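Local coordinates for saposin-like protein (Necator americanus, PDB 3S63), which probably binds lipids and interacts with membranes, as a hookworm member of the saposin-like family of small, disulfide-linked helical proteins, at residues E5-C10 / R79-H84; R15-H20 / H33-E38. All coordinates share one frame; numbering follows the deposited sequence.

From the N terminus the chain runs through helix 3-20, which supplies one side of both contacts: residues 5-10 near its start serve contact 1, and residues 15-20 at its end serve contact 2. Contact 2 comes first along the chain, closing a short loop of 12 residues as helix 28-39 turns back against the end of helix 3-20. The chain then passes through helices 46-65 and 71-77 before residues 79-84 return to the first turns, so contact 1 closes a loop of 68 residues that encloses contact 2. Their centres lie about 17 Å apart, on opposite sides of the centre of the chain; one contact is built round a disulfide, the other is helix packing.

Contact 1: residues E5-C10 / R79-H84; sequences ETCDLC and RECNPH
C7 and C81 are joined by a disulfide, SG to SG at 2.0 Å, with a chi3 of 91° that sets the two CB-SG bonds nearly perpendicular when seen along the S-S bond, the usual disulfide geometry. C7 holds its SG anti to its own backbone N (chi1 174°), which carries the sulfur off the helix to meet C81. The bridge brings the backbones close, with the CA atoms of C7 and C81 4.8 Å apart. Just beside it the CA of C7 lies 3.2 Å from the carbonyl O of E80, a CA-H...O contact bent to 129° at the hydrogen. E80 also spans about one turn of the helix face, from T6 to C10: its CB lies 4.1 Å from SG of C10, while its chain, bent at chi2, carries the carboxylate to T6, where OE1 comes to 3.1 Å from the methyl CG2. This last approach is not a polar pairing. E80 OE1 has its charged partner in R48, in a salt bridge, T6 OG1 is hydrogen-bonded to the carbonyl O of T2, and the methyl, rather than the hydroxyl, is the branch of T6 nearest the carboxylate. Further out, a Schellman motif at R79, with positive phi, ends the preceding helix and turns the chain into the segment that delivers E80 and C81. C10, about one helical turn after C7, forms a second disulfide with C75; two disulfides linking the first helix to the C-terminal part are a hallmark of the saposin-like fold. Around the C7-C81 bridge, M72 of helix 71-77 touches both cysteines and L76 touches C81, while helix 46-65 reaches the other end of the contact through R48 and L52.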
ATOM      1  N   GLU A   5     -10.329  -0.278   9.557  1.00 43.03           N
ATOM      2  CA  GLU A   5      -9.183  -1.160   9.524  1.00 36.09           C
ATOM      3  C   GLU A   5      -8.642  -1.265   8.112  1.00 38.69           C
ATOM      4  O   GLU A   5      -7.454  -1.070   7.876  1.00 47.12           O
ATOM      5  CB  GLU A   5      -9.581  -2.532  10.049  1.00 37.43           C
ATOM      6  CG  GLU A   5     -10.030  -2.502  11.498  1.00 41.08           C
ATOM      7  CD  GLU A   5     -10.537  -3.841  11.994  1.00 47.40           C
ATOM      8  OE1 GLU A   5     -10.953  -3.916  13.165  1.00 56.00           O
ATOM      9  OE2 GLU A   5     -10.522  -4.820  11.220  1.00 55.85           O
ATOM     10  N   THR A   6      -9.521  -1.562   7.168  1.00 36.99           N
ATOM     11  CA  THR A   6      -9.129  -1.740   5.777  1.00 35.18           C
ATOM     12  C   THR A   6      -8.406  -0.521   5.220  1.00 36.23           C
ATOM     13  O   THR A   6      -7.457  -0.650   4.452  1.00 38.13           O
ATOM     14  CB  THR A   6     -10.357  -2.034   4.930  1.00 31.23           C
ATOM     15  OG1 THR A   6     -10.943  -3.233   5.416  1.00 41.02           O
ATOM     16  CG2 THR A   6      -9.991  -2.240   3.484  1.00 31.65           C
ATOM     17  N   CYS A   7      -8.863   0.661   5.604  1.00 33.84           N
ATOM     18  CA  CYS A   7      -8.205   1.884   5.193  1.00 40.51           C
ATOM     19  C   CYS A   7      -6.851   2.032   5.895  1.00 40.94           C
ATOM     20  O   CYS A   7      -5.826   2.274   5.251  1.00 36.51           O
ATOM     21  CB  CYS A   7      -9.096   3.091   5.493  1.00 41.47           C
ATOM     22  SG  CYS A   7      -8.310   4.672   5.189  1.00 44.91           S
ATOM     23  N   ASP A   8      -6.856   1.886   7.218  1.00 37.56           N
ATOM     24  CA  ASP A   8      -5.630   1.956   7.990  1.00 35.46           C
ATOM     25  C   ASP A   8      -4.601   0.975   7.420  1.00 41.28           C
ATOM     26  O   ASP A   8      -3.473   1.351   7.113  1.00 40.24           O
ATOM     27  CB  ASP A   8      -5.904   1.671   9.470  1.00 35.12           C
ATOM     28  CG  ASP A   8      -6.694   2.793  10.156  1.00 38.08           C
ATOM     29  OD1 ASP A   8      -6.836   3.889   9.578  1.00 35.96           O
ATOM     30  OD2 ASP A   8      -7.168   2.582  11.289  1.00 45.15           O
ATOM     31  N   LEU A   9      -5.000  -0.280   7.246  1.00 40.83           N
ATOM     32  CA  LEU A   9      -4.088  -1.291   6.734  1.00 39.55           C
ATOM     33  C   LEU A   9      -3.485  -0.926   5.371  1.00 38.93           C
ATOM     34  O   LEU A   9      -2.313  -1.176   5.112  1.00 41.99           O
ATOM     35  CB  LEU A   9      -4.762  -2.667   6.699  1.00 36.46           C
ATOM     36  CG  LEU A   9      -5.149  -3.193   8.085  1.00 37.73           C
ATOM     37  CD1 LEU A   9      -5.594  -4.620   7.999  1.00 39.51           C
ATOM     38  CD2 LEU A   9      -3.982  -3.096   9.042  1.00 45.09           C
ATOM     39  N   CYS A  10      -4.270  -0.332   4.492  1.00 31.58           N
ATOM     40  CA  CYS A  10      -3.714   0.058   3.215  1.00 32.19           C
ATOM     41  C   CYS A  10      -2.525   0.969   3.485  1.00 35.40           C
ATOM     42  O   CYS A  10      -1.461   0.811   2.895  1.00 32.06           O
ATOM     43  CB  CYS A  10      -4.758   0.792   2.374  1.00 29.77           C
ATOM     44  SG  CYS A  10      -4.227   1.123   0.676  1.00 30.81           S
ATOM     45  N   ARG A  79      -9.632   3.168  -3.735  1.00 35.22           N
ATOM     46  CA  ARG A  79     -10.924   3.119  -3.057  1.00 38.85           C
ATOM     47  C   ARG A  79     -10.898   2.188  -1.840  1.00 38.04           C
ATOM     48  O   ARG A  79     -11.935   1.674  -1.414  1.00 38.52           O
ATOM     49  CB  ARG A  79     -12.080   2.773  -4.042  1.00 30.27           C
ATOM     50  N   GLU A  80      -9.703   1.992  -1.278  1.00 39.19           N
ATOM     51  CA  GLU A  80      -9.540   1.279  -0.007  1.00 39.35           C
ATOM     52  C   GLU A  80      -9.653   2.265   1.145  1.00 43.40           C
ATOM     53  O   GLU A  80      -9.632   1.886   2.317  1.00 43.06           O
ATOM     54  CB  GLU A  80      -8.200   0.558   0.052  1.00 37.45           C
ATOM     55  CG  GLU A  80      -8.110  -0.653  -0.871  1.00 37.95           C
ATOM     56  CD  GLU A  80      -9.054  -1.777  -0.459  1.00 42.43           C
ATOM     57  OE1 GLU A  80      -8.801  -2.419   0.585  1.00 41.81           O
ATOM     58  OE2 GLU A  80     -10.050  -2.010  -1.180  1.00 43.21           O
ATOM     59  N   CYS A  81      -9.754   3.539   0.782  1.00 40.83           N
ATOM     60  CA  CYS A  81     -10.058   4.617   1.705  1.00 38.65           C
ATOM     61  C   CYS A  81     -11.116   5.454   1.023  1.00 38.70           C
ATOM     62  O   CYS A  81     -11.094   5.607  -0.196  1.00 42.17           O
ATOM     63  CB  CYS A  81      -8.816   5.469   1.988  1.00 39.57           C
ATOM     64  SG  CYS A  81      -7.706   4.785   3.247  1.00 30.34           S
ATOM     65  N   ASN A  82     -12.071   5.964   1.788  1.00 48.87           N
ATOM     66  CA  ASN A  82     -13.048   6.892   1.233  1.00 53.43           C
ATOM     67  C   ASN A  82     -12.788   8.244   1.885  1.00 59.19           C
ATOM     68  O   ASN A  82     -12.137   8.305   2.937  1.00 58.86           O
ATOM     69  CB  ASN A  82     -14.472   6.405   1.495  1.00 47.53           C
ATOM     70  N   PRO A  83     -13.261   9.334   1.251  1.00 63.90           N
ATOM     71  CA  PRO A  83     -13.070  10.708   1.740  1.00 59.48           C
ATOM     72  C   PRO A  83     -13.451  10.881   3.215  1.00 63.53           C
ATOM     73  O   PRO A  83     -12.872  11.721   3.906  1.00 64.68           O
ATOM     74  CB  PRO A  83     -13.995  11.522   0.836  1.00 69.00           C
ATOM     75  CG  PRO A  83     -14.001  10.759  -0.451  1.00 65.60           C
ATOM     76  CD  PRO A  83     -13.962   9.306  -0.047  1.00 62.28           C
ATOM     77  N   HIS A  84     -14.408  10.085   3.685  1.00 80.35           N
ATOM     78  CA  HIS A  84     -14.723   9.996   5.110  1.00 84.67           C
ATOM     79  C   HIS A  84     -13.475   9.780   5.990  1.00 82.22           C
ATOM     80  O   HIS A  84     -13.134  10.628   6.817  1.00 83.05           O
ATOM     81  CB  HIS A  84     -15.755   8.867   5.353  1.00 78.55           C
TER

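Contact 2: residues R15-H20 / H33-E38; sequences RTVFGH and HQLKHE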
ATOM      1  N   ARG A  15       3.247   2.393   3.562  1.00 40.50           N
ATOM      2  CA  ARG A  15       4.179   3.294   4.217  1.00 36.54           C
ATOM      3  C   ARG A  15       5.385   2.519   4.695  1.00 36.10           C
ATOM      4  O   ARG A  15       6.518   2.978   4.588  1.00 35.31           O
ATOM      5  CB  ARG A  15       3.486   3.950   5.402  1.00 40.65           C
ATOM      6  CG  ARG A  15       4.368   4.846   6.225  1.00 45.89           C
ATOM      7  CD  ARG A  15       4.329   4.407   7.674  1.00 49.81           C
ATOM      8  NE  ARG A  15       3.306   5.105   8.444  1.00 62.08           N
ATOM      9  CZ  ARG A  15       2.565   4.531   9.386  1.00 67.49           C
ATOM     10  NH1 ARG A  15       2.718   3.237   9.660  1.00 57.57           N
ATOM     11  NH2 ARG A  15       1.664   5.248  10.047  1.00 75.38           N
ATOM     12  N   THR A  16       5.116   1.333   5.228  1.00 33.11           N
ATOM     13  CA  THR A  16       6.144   0.436   5.722  1.00 33.34           C
ATOM     14  C   THR A  16       7.067  -0.019   4.589  1.00 35.35           C
ATOM     15  O   THR A  16       8.281  -0.005   4.737  1.00 33.76           O
ATOM     16  CB  THR A  16       5.512  -0.772   6.443  1.00 34.95           C
ATOM     17  OG1 THR A  16       4.902  -0.332   7.663  1.00 39.76           O
ATOM     18  CG2 THR A  16       6.552  -1.800   6.789  1.00 34.12           C
ATOM     19  N   VAL A  17       6.489  -0.398   3.454  1.00 35.31           N
ATOM     20  CA  VAL A  17       7.276  -0.796   2.291  1.00 29.12           C
ATOM     21  C   VAL A  17       8.031   0.391   1.680  1.00 33.83           C
ATOM     22  O   VAL A  17       9.156   0.236   1.200  1.00 36.02           O
ATOM     23  CB  VAL A  17       6.407  -1.468   1.207  1.00 27.57           C
ATOM     24  CG1 VAL A  17       7.183  -1.598  -0.107  1.00 23.18           C
ATOM     25  CG2 VAL A  17       5.871  -2.823   1.701  1.00 24.02           C
ATOM     26  N   PHE A  18       7.429   1.575   1.699  1.00 32.85           N
ATOM     27  CA  PHE A  18       8.102   2.761   1.168  1.00 33.33           C
ATOM     28  C   PHE A  18       9.275   3.135   2.061  1.00 35.98           C
ATOM     29  O   PHE A  18      10.330   3.542   1.580  1.00 36.52           O
ATOM     30  CB  PHE A  18       7.136   3.932   1.077  1.00 28.53           C
ATOM     31  CG  PHE A  18       7.737   5.192   0.498  1.00 32.76           C
ATOM     32  CD1 PHE A  18       7.734   5.417  -0.872  1.00 34.87           C
ATOM     33  CD2 PHE A  18       8.260   6.180   1.323  1.00 38.45           C
ATOM     34  CE1 PHE A  18       8.256   6.599  -1.414  1.00 32.45           C
ATOM     35  CE2 PHE A  18       8.791   7.358   0.789  1.00 31.08           C
ATOM     36  CZ  PHE A  18       8.788   7.560  -0.579  1.00 31.97           C
ATOM     37  N   GLY A  19       9.079   2.996   3.365  1.00 37.32           N
ATOM     38  CA  GLY A  19      10.130   3.272   4.320  1.00 32.81           C
ATOM     39  C   GLY A  19      11.229   2.248   4.174  1.00 32.78           C
ATOM     40  O   GLY A  19      12.395   2.560   4.346  1.00 33.68           O
ATOM     41  N   HIS A  20      10.847   1.018   3.851  1.00 28.92           N
ATOM     42  CA  HIS A  20      11.805  -0.057   3.679  1.00 30.08           C
ATOM     43  C   HIS A  20      12.899   0.285   2.654  1.00 30.82           C
ATOM     44  O   HIS A  20      14.074   0.029   2.900  1.00 30.63           O
ATOM     45  CB  HIS A  20      11.088  -1.343   3.281  1.00 23.93           C
ATOM     46  CG  HIS A  20      12.009  -2.461   2.908  1.00 22.79           C
ATOM     47  ND1 HIS A  20      12.204  -2.858   1.604  1.00 26.75           N
ATOM     48  CD2 HIS A  20      12.785  -3.267   3.664  1.00 23.64           C
ATOM     49  CE1 HIS A  20      13.055  -3.866   1.570  1.00 25.89           C
ATOM     50  NE2 HIS A  20      13.430  -4.127   2.809  1.00 30.74           N
ATOM     51  N   HIS A  33       7.825  -7.866  -4.682  1.00 30.34           N
ATOM     52  CA  HIS A  33       8.347  -8.870  -3.760  1.00 27.72           C
ATOM     53  C   HIS A  33       8.214  -8.430  -2.301  1.00 33.39           C
ATOM     54  O   HIS A  33       7.959  -9.267  -1.424  1.00 33.01           O
ATOM     55  CB  HIS A  33       9.790  -9.200  -4.092  1.00 24.73           C
ATOM     56  N   GLN A  34       8.368  -7.123  -2.045  1.00 34.41           N
ATOM     57  CA  GLN A  34       8.211  -6.567  -0.689  1.00 32.23           C
ATOM     58  C   GLN A  34       6.780  -6.288  -0.304  1.00 32.86           C
ATOM     59  O   GLN A  34       6.386  -6.534   0.833  1.00 36.65           O
ATOM     60  CB  GLN A  34       9.023  -5.288  -0.492  1.00 34.80           C
ATOM     61  CG  GLN A  34      10.423  -5.531   0.049  1.00 45.86           C
ATOM     62  CD  GLN A  34      10.429  -6.170   1.427  1.00 39.31           C
ATOM     63  OE1 GLN A  34       9.693  -5.749   2.329  1.00 38.09           O
ATOM     64  NE2 GLN A  34      11.260  -7.195   1.595  1.00 35.94           N
ATOM     65  N   LEU A  35       6.006  -5.743  -1.237  1.00 29.83           N
ATOM     66  CA  LEU A  35       4.582  -5.560  -1.000  1.00 26.35           C
ATOM     67  C   LEU A  35       3.983  -6.897  -0.555  1.00 28.12           C
ATOM     68  O   LEU A  35       3.315  -6.965   0.482  1.00 30.72           O
ATOM     69  CB  LEU A  35       3.875  -4.969  -2.230  1.00 27.92           C
ATOM     70  CG  LEU A  35       4.064  -3.464  -2.519  1.00 25.75           C
ATOM     71  CD1 LEU A  35       3.681  -3.103  -3.936  1.00 22.52           C
ATOM     72  CD2 LEU A  35       3.335  -2.563  -1.523  1.00 21.04           C
ATOM     73  N   LYS A  36       4.263  -7.965  -1.303  1.00 36.25           N
ATOM     74  CA  LYS A  36       3.819  -9.321  -0.929  1.00 37.26           C
ATOM     75  C   LYS A  36       4.282  -9.753   0.469  1.00 38.69           C
ATOM     76  O   LYS A  36       3.476 -10.239   1.266  1.00 40.90           O
ATOM     77  CB  LYS A  36       4.243 -10.354  -1.987  1.00 34.57           C
ATOM     78  CG  LYS A  36       3.465 -10.234  -3.290  1.00 36.18           C
ATOM     79  CD  LYS A  36       4.077 -11.008  -4.458  1.00 37.50           C
ATOM     80  CE  LYS A  36       3.962 -12.522  -4.303  1.00 50.46           C
ATOM     81  NZ  LYS A  36       4.203 -13.230  -5.606  1.00 54.61           N
ATOM     82  N   HIS A  37       5.570  -9.569   0.767  1.00 33.47           N
ATOM     83  CA  HIS A  37       6.117  -9.896   2.087  1.00 32.81           C
ATOM     84  C   HIS A  37       5.403  -9.109   3.181  1.00 34.95           C
ATOM     85  O   HIS A  37       5.125  -9.623   4.260  1.00 39.44           O
ATOM     86  CB  HIS A  37       7.637  -9.630   2.131  1.00 37.44           C
ATOM     87  CG  HIS A  37       8.239  -9.754   3.503  1.00 44.69           C
ATOM     88  ND1 HIS A  37       8.174  -8.744   4.444  1.00 47.08           N
ATOM     89  CD2 HIS A  37       8.913 -10.770   4.094  1.00 40.82           C
ATOM     90  CE1 HIS A  37       8.773  -9.136   5.556  1.00 38.65           C
ATOM     91  NE2 HIS A  37       9.230 -10.361   5.369  1.00 39.84           N
ATOM     92  N   GLU A  38       5.100  -7.853   2.894  1.00 30.42           N
ATOM     93  CA  GLU A  38       4.484  -6.997   3.883  1.00 33.42           C
ATOM     94  C   GLU A  38       3.016  -7.366   4.093  1.00 38.02           C
ATOM     95  O   GLU A  38       2.479  -7.212   5.195  1.00 39.86           O
ATOM     96  CB  GLU A  38       4.646  -5.528   3.484  1.00 30.13           C
ATOM     97  CG  GLU A  38       3.754  -4.577   4.250  1.00 32.25           C
ATOM     98  CD  GLU A  38       4.078  -4.499   5.730  1.00 35.15           C
ATOM     99  OE1 GLU A  38       5.250  -4.697   6.105  1.00 38.05           O
ATOM    100  OE2 GLU A  38       3.159  -4.217   6.523  1.00 34.98           O
TER
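Two consecutive helices of the saposin-like fold, 3-20 and 28-39, pack here, with the last turns of the first against the C-terminal half of the second. Their local axes approach to 9.7 Å and cross at 134°, about midway between perpendicular and antiparallel. V17 is the centre of the apolar contact. With CG1 anti to its backbone N (chi1 168°), it points its two methyls at different neighbours: CG2 lies 3.5 Å from CB of E38 and 4.1 Å from CD2 of L35, and CG1 lies 4.1 Å from CB of Q34. The V17 and E38 side chains lie side by side and run oppositely, so it is the aliphatic part of the glutamate that lines the valine. Its acid end turns, through a bend at chi2, to T16, where OE1 sits 3.2 Å from the methyl CG2; the two side chains meet crosswise. E38 OE2 has its charged partner in R41, in a salt bridge, and T16 OG1 is hydrogen-bonded to the carbonyl O of I12. At the other end the amide of Q34 stacks over one face of the H20 ring, the planes 22° apart, with CD 3.5 Å above the ring plane and displaced toward its rim. On the inner side L35 continues to L14 of helix 3-20 and M53 of helix 46-65, and F18 stacks on F69 and touches M64 of helix 46-65.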